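Local coordinates for protein phenylalanyl-tRNA synthetase beta chain (Pyrococcus horikoshii, PDB 2CXI) that forms, with the alpha subunit, the tetrameric synthetase that attaches phenylalanine to tRNA(Phe) at the expense of ATP, this N-terminal fragment including the B3/4 domain, at residues 159-165 / 175-179. Sequence-based numbering, arbitrary orientation.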
# COMPACT_ATOMS: atom_id res chain seq x y z
N ALA A 159 -3.55 3.49 -24.14
CA ALA A 159 -4.96 3.76 -23.88
C ALA A 159 -5.86 3.52 -25.10
O ALA A 159 -5.48 3.79 -26.25
CB ALA A 159 -5.12 5.21 -23.42
N GLU A 160 -7.08 3.06 -24.81
CA GLU A 160 -8.18 3.04 -25.77
C GLU A 160 -8.44 4.44 -26.32
O GLU A 160 -8.35 5.44 -25.60
CB GLU A 160 -9.47 2.52 -25.08
CG GLU A 160 -9.37 1.11 -24.50
CD GLU A 160 -9.34 0.00 -25.56
OE1 GLU A 160 -9.60 0.28 -26.76
OE2 GLU A 160 -9.04 -1.16 -25.21
N LYS A 161 -8.80 4.49 -27.60
CA LYS A 161 -9.05 5.73 -28.30
C LYS A 161 -10.33 6.47 -27.82
O LYS A 161 -10.53 7.65 -28.15
CB LYS A 161 -9.14 5.47 -29.80
CG LYS A 161 -7.89 4.87 -30.39
CD LYS A 161 -7.96 4.79 -31.90
CE LYS A 161 -6.78 3.98 -32.39
NZ LYS A 161 -6.39 4.26 -33.80
N THR A 162 -11.16 5.75 -27.07
CA THR A 162 -12.39 6.31 -26.50
C THR A 162 -12.22 6.86 -25.08
O THR A 162 -13.14 7.48 -24.56
CB THR A 162 -13.51 5.25 -26.48
OG1 THR A 162 -13.03 4.08 -25.81
CG2 THR A 162 -13.86 4.78 -27.89
N GLU A 163 -11.04 6.65 -24.47
CA GLU A 163 -10.72 7.37 -23.21
C GLU A 163 -10.89 8.88 -23.39
O GLU A 163 -10.70 9.41 -24.48
CB GLU A 163 -9.30 7.08 -22.71
CG GLU A 163 -9.00 5.67 -22.23
CD GLU A 163 -9.93 5.17 -21.12
OE1 GLU A 163 -10.31 5.97 -20.24
OE2 GLU A 163 -10.25 3.96 -21.12
N LYS A 164 -11.21 9.57 -22.29
CA LYS A 164 -11.49 11.00 -22.34
C LYS A 164 -10.66 11.79 -21.34
O LYS A 164 -10.35 11.30 -20.26
CB LYS A 164 -12.98 11.28 -22.01
CG LYS A 164 -13.99 10.70 -22.98
CD LYS A 164 -15.35 11.44 -22.75
CE LYS A 164 -16.55 10.54 -23.05
NZ LYS A 164 -17.77 11.03 -22.31
N PHE A 165 -10.35 13.03 -21.71
CA PHE A 165 -9.88 14.06 -20.76
C PHE A 165 -10.02 15.41 -21.47
O PHE A 165 -10.23 15.44 -22.69
CB PHE A 165 -8.43 13.78 -20.28
CG PHE A 165 -7.33 14.11 -21.31
CD1 PHE A 165 -7.01 13.21 -22.34
CD2 PHE A 165 -6.55 15.27 -21.16
CE1 PHE A 165 -5.96 13.48 -23.26
CE2 PHE A 165 -5.53 15.59 -22.08
CZ PHE A 165 -5.22 14.67 -23.15
N THR A 175 -12.93 12.53 -26.28
CA THR A 175 -12.19 11.30 -26.51
C THR A 175 -10.82 11.62 -27.11
O THR A 175 -10.60 12.69 -27.72
CB THR A 175 -12.92 10.31 -27.46
OG1 THR A 175 -12.90 10.83 -28.78
CG2 THR A 175 -14.39 10.15 -27.12
N LEU A 176 -9.90 10.69 -26.94
CA LEU A 176 -8.58 10.82 -27.51
C LEU A 176 -8.67 11.05 -29.01
O LEU A 176 -7.98 11.88 -29.56
CB LEU A 176 -7.75 9.57 -27.20
CG LEU A 176 -7.00 9.49 -25.88
CD1 LEU A 176 -7.57 10.33 -24.72
CD2 LEU A 176 -6.66 8.09 -25.51
N GLU A 177 -9.53 10.28 -29.66
CA GLU A 177 -9.87 10.46 -31.05
C GLU A 177 -10.28 11.89 -31.42
O GLU A 177 -9.73 12.48 -32.35
CB GLU A 177 -10.98 9.46 -31.41
CG GLU A 177 -10.44 8.21 -32.04
CD GLU A 177 -9.62 8.57 -33.27
OE1 GLU A 177 -8.41 8.26 -33.30
OE2 GLU A 177 -10.20 9.22 -34.18
N GLU A 178 -11.22 12.46 -30.65
CA GLU A 178 -11.69 13.82 -30.87
C GLU A 178 -10.58 14.84 -30.67
O GLU A 178 -10.56 15.86 -31.36
CB GLU A 178 -12.86 14.16 -29.94
CG GLU A 178 -14.07 13.28 -30.17
CD GLU A 178 -15.24 13.59 -29.24
OE1 GLU A 178 -15.04 13.78 -28.01
OE2 GLU A 178 -16.38 13.60 -29.76
N ILE A 179 -9.70 14.59 -29.71
CA ILE A 179 -8.57 15.50 -29.49
C ILE A 179 -7.65 15.53 -30.71
O ILE A 179 -7.26 16.61 -31.17
CB ILE A 179 -7.80 15.15 -28.19
CG1 ILE A 179 -8.73 15.23 -26.94
CG2 ILE A 179 -6.59 16.08 -28.02
CD1 ILE A 179 -8.05 14.71 -25.60
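Leu176 opens the helix 176-182 with its N-H bonding to Glu163 O (N to O 2.9 Å), almost in line with the carbonyl although the N-H itself is bent, at 138°. Glu177 N reaches Lys161 O in the carbonyl plane, 3.2 Å away and nearly straight, so the type I turn of residues 160-163 supplies acceptors to two first-turn amides. Leucine suits its place because its two methyls reach different apolar neighbours: CD2 lies against Ala159 CB, while CD1 meets the Phe165 ring at its edge, in plane. Ile179 CD1 covers one face of that ring, 3.4 Å from Phe165 CE1; Leu201 and Met212 extend this apolar cluster. Lysine is long enough at 161 to pass Glu177 and carry NZ to Lys196 O. Thr175 packs its methyl near Lys164 CG, while OG1, between backbone N and carbonyl carbon (chi1 71°), accepts from Glu178 N at 3.0 Å; Glu178 OE1 takes Thr175 N in return. A valine here would probably leave Glu178 N without its cap and fray the first turn. This reciprocal pair is a capping box, starting the helix straight after the antiparallel, non-hydrogen-bonded pair Lys164-Thr175 of a small two-stranded sheet within the B3/4 domain.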